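Local coordinates for abhydrolase domain-containing protein (Exiguobacterium antarcticum, PDB 5H3H) that probably hydrolyses carboxylic esters, and may also form peracids, as an esterase of the alpha/beta-hydrolase fold, at residues V54-Y59 against T72-D77. Sequence-based numbering, arbitrary orientation.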
ATOM      1  N   VAL B  54     -12.921 -14.270  -9.680  1.00 18.65           N
ATOM      2  CA  VAL B  54     -13.092 -13.067 -10.469  1.00 22.00           C
ATOM      3  C   VAL B  54     -12.874 -13.351 -11.957  1.00 22.57           C
ATOM      4  O   VAL B  54     -11.917 -14.100 -12.329  1.00 20.74           O
ATOM      5  CB  VAL B  54     -12.200 -11.912 -10.033  1.00 25.75           C
ATOM      6  CG1 VAL B  54     -12.293 -11.648  -8.516  1.00 23.97           C
ATOM      7  CG2 VAL B  54     -10.784 -12.135 -10.449  1.00 31.18           C
ATOM      8  N   ASP B  55     -13.748 -12.813 -12.812  1.00 21.65           N
ATOM      9  CA  ASP B  55     -13.436 -12.789 -14.277  1.00 20.18           C
ATOM     10  C   ASP B  55     -12.904 -11.423 -14.502  1.00 18.75           C
ATOM     11  O   ASP B  55     -13.649 -10.474 -14.233  1.00 20.72           O
ATOM     12  CB  ASP B  55     -14.681 -12.983 -15.155  1.00 19.81           C
ATOM     13  CG  ASP B  55     -15.255 -14.406 -15.135  1.00 21.26           C
ATOM     14  OD1 ASP B  55     -14.620 -15.359 -14.614  1.00 23.78           O
ATOM     15  OD2 ASP B  55     -16.353 -14.583 -15.687  1.00 22.50           O
ATOM     16  N   TYR B  56     -11.672 -11.261 -14.971  1.00 16.50           N
ATOM     17  CA  TYR B  56     -11.160  -9.933 -15.224  1.00 20.82           C
ATOM     18  C   TYR B  56     -11.974  -9.292 -16.319  1.00 19.71           C
ATOM     19  O   TYR B  56     -12.628  -9.987 -17.149  1.00 19.92           O
ATOM     20  CB  TYR B  56      -9.694  -9.870 -15.663  1.00 21.36           C
ATOM     21  CG  TYR B  56      -8.761 -10.682 -14.880  1.00 23.66           C
ATOM     22  CD1 TYR B  56      -8.540 -10.447 -13.533  1.00 25.16           C
ATOM     23  CD2 TYR B  56      -7.998 -11.644 -15.512  1.00 23.78           C
ATOM     24  CE1 TYR B  56      -7.640 -11.244 -12.804  1.00 24.11           C
ATOM     25  CE2 TYR B  56      -7.108 -12.413 -14.819  1.00 22.41           C
ATOM     26  CZ  TYR B  56      -6.936 -12.241 -13.465  1.00 23.77           C
ATOM     27  OH  TYR B  56      -6.034 -13.087 -12.876  1.00 21.36           O
ATOM     28  N   ARG B  57     -11.868  -7.973 -16.373  1.00 23.28           N
ATOM     29  CA  ARG B  57     -12.306  -7.277 -17.558  1.00 22.08           C
ATOM     30  C   ARG B  57     -11.718  -7.983 -18.791  1.00 20.73           C
ATOM     31  O   ARG B  57     -10.561  -8.354 -18.810  1.00 20.05           O
ATOM     32  CB  ARG B  57     -11.923  -5.815 -17.605  1.00 21.88           C
ATOM     33  CG  ARG B  57     -10.485  -5.457 -17.470  1.00 24.16           C
ATOM     34  CD  ARG B  57     -10.347  -3.947 -17.644  1.00 26.67           C
ATOM     35  NE  ARG B  57     -10.663  -3.184 -16.442  1.00 24.78           N
ATOM     36  CZ  ARG B  57     -10.822  -1.856 -16.411  1.00 27.19           C
ATOM     37  NH1 ARG B  57     -11.075  -1.243 -15.235  1.00 27.67           N
ATOM     38  NH2 ARG B  57     -10.758  -1.128 -17.528  1.00 24.04           N
ATOM     39  N   GLY B  58     -12.554  -8.120 -19.791  1.00 22.56           N
ATOM     40  CA  GLY B  58     -12.143  -8.746 -21.046  1.00 22.47           C
ATOM     41  C   GLY B  58     -12.434 -10.251 -21.108  1.00 22.65           C
ATOM     42  O   GLY B  58     -12.263 -10.825 -22.177  1.00 21.09           O
ATOM     43  N   TYR B  59     -12.796 -10.897 -19.975  1.00 19.34           N
ATOM     44  CA  TYR B  59     -12.862 -12.359 -19.911  1.00 20.53           C
ATOM     45  C   TYR B  59     -14.162 -12.783 -19.368  1.00 21.97           C
ATOM     46  O   TYR B  59     -14.835 -11.981 -18.703  1.00 21.67           O
ATOM     47  CB  TYR B  59     -11.750 -12.927 -19.049  1.00 19.13           C
ATOM     48  CG  TYR B  59     -10.414 -12.544 -19.629  1.00 20.47           C
ATOM     49  CD1 TYR B  59      -9.863 -11.306 -19.360  1.00 19.26           C
ATOM     50  CD2 TYR B  59      -9.755 -13.367 -20.516  1.00 18.51           C
ATOM     51  CE1 TYR B  59      -8.682 -10.893 -19.937  1.00 20.39           C
ATOM     52  CE2 TYR B  59      -8.555 -12.978 -21.078  1.00 19.94           C
ATOM     53  CZ  TYR B  59      -8.017 -11.779 -20.809  1.00 21.79           C
ATOM     54  OH  TYR B  59      -6.823 -11.445 -21.375  1.00 27.73           O
ATOM     55  N   THR B  72      -1.591  -2.443 -13.152  1.00 22.14           N
ATOM     56  CA  THR B  72      -2.086  -1.385 -12.245  1.00 24.18           C
ATOM     57  C   THR B  72      -3.607  -1.321 -12.286  1.00 25.01           C
ATOM     58  O   THR B  72      -4.229  -1.450 -11.258  1.00 26.64           O
ATOM     59  CB  THR B  72      -1.491   0.004 -12.537  1.00 27.73           C
ATOM     60  OG1 THR B  72      -0.073  -0.033 -12.313  1.00 28.81           O
ATOM     61  CG2 THR B  72      -2.141   1.092 -11.627  1.00 27.93           C
ATOM     62  N   THR B  73      -4.206  -1.102 -13.461  1.00 22.19           N
ATOM     63  CA  THR B  73      -5.674  -1.041 -13.558  1.00 23.17           C
ATOM     64  C   THR B  73      -6.318  -2.359 -13.129  1.00 20.04           C
ATOM     65  O   THR B  73      -7.338  -2.377 -12.527  1.00 23.52           O
ATOM     66  CB  THR B  73      -6.168  -0.728 -15.016  1.00 25.70           C
ATOM     67  OG1 THR B  73      -5.566   0.481 -15.529  1.00 27.68           O
ATOM     68  CG2 THR B  73      -7.684  -0.546 -15.048  1.00 27.65           C
ATOM     69  N   MET B  74      -5.757  -3.486 -13.528  1.00 20.63           N
ATOM     70  CA  MET B  74      -6.307  -4.820 -13.140  1.00 22.10           C
ATOM     71  C   MET B  74      -6.311  -5.042 -11.618  1.00 21.33           C
ATOM     72  O   MET B  74      -7.263  -5.608 -11.073  1.00 23.44           O
ATOM     73  CB  MET B  74      -5.432  -5.933 -13.774  1.00 26.75           C
ATOM     74  CG  MET B  74      -5.486  -6.072 -15.312  1.00 32.37           C
ATOM     75  SD  MET B  74      -7.033  -6.782 -15.943  1.00 37.41           S
ATOM     76  CE  MET B  74      -7.886  -5.231 -15.924  1.00 46.07           C
ATOM     77  N   ALA B  75      -5.191  -4.663 -10.994  1.00 21.47           N
ATOM     78  CA  ALA B  75      -5.035  -4.696  -9.554  1.00 23.75           C
ATOM     79  C   ALA B  75      -6.055  -3.762  -8.891  1.00 24.59           C
ATOM     80  O   ALA B  75      -6.635  -4.123  -7.850  1.00 23.94           O
ATOM     81  CB  ALA B  75      -3.631  -4.315  -9.152  1.00 24.21           C
ATOM     82  N   SER B  76      -6.310  -2.612  -9.523  1.00 22.78           N
ATOM     83  CA  SER B  76      -7.396  -1.696  -9.056  1.00 23.79           C
ATOM     84  C   SER B  76      -8.744  -2.391  -9.084  1.00 23.29           C
ATOM     85  O   SER B  76      -9.543  -2.221  -8.150  1.00 22.40           O
ATOM     86  CB  SER B  76      -7.445  -0.400  -9.856  1.00 23.55           C
ATOM     87  OG  SER B  76      -8.486   0.404  -9.350  1.00 25.89           O
ATOM     88  N   ASP B  77      -8.988  -3.210 -10.129  1.00 21.52           N
ATOM     89  CA  ASP B  77     -10.263  -3.961 -10.207  1.00 21.60           C
ATOM     90  C   ASP B  77     -10.342  -4.938  -9.090  1.00 20.36           C
ATOM     91  O   ASP B  77     -11.377  -5.109  -8.492  1.00 20.08           O
ATOM     92  CB  ASP B  77     -10.516  -4.707 -11.532  1.00 23.71           C
ATOM     93  CG  ASP B  77     -10.617  -3.770 -12.773  1.00 30.77           C
ATOM     94  OD1 ASP B  77     -10.858  -2.556 -12.633  1.00 27.44           O
ATOM     95  OD2 ASP B  77     -10.435  -4.251 -13.924  1.00 32.62           O
TER
HETATM   96  O   HOH W   1     -10.132  -6.872 -14.084  1.00 32.58           O
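Arg57 lays its guanidinium edge-on against the carboxylate of Asp77, the two planes 6° apart. The grip is side-on and bidentate: Arg57 NE donates to Asp77 OD2 at 2.7 Å. Arg57 NH1 donates to Asp77 OD1 at 2.9 Å. Each Asp77 oxygen accepts through its syn lone pair, and both bonds are nearly straight. A bend in the arginine chain (chi3 81°) turns the group edge-on to the acid. Over one face of the guanidinium sits Thr73 CG2, 3.5 Å from Arg57 NH1. Arg57 NH2 points to a second acid, Asp9, and to the carbonyl of Thr67. A water accepts from Arg57 N, and its oxygen lies 2.6 Å from Asp77 OD2, to which it donates. Met74 sets its sulfur obliquely by the Tyr56 ring, SD 5.0 Å from the centroid, a Met-aromatic contact. The Tyr56 hydroxyl is hydrogen-bonded to the carbonyl of His28, and the Tyr56 side chain touches Met97 of the ethaneperoxoic acid pocket. The contact joins the loop after strand 50-54, with its type II turn Tyr56-Tyr59, to helix 71-85 of the alpha/beta hydrolase fold. Two carboxylates would offset the charge of the buried guanidinium, and three donors (Arg57 NE, Arg57 NH1, water) would favour ionised Asp77.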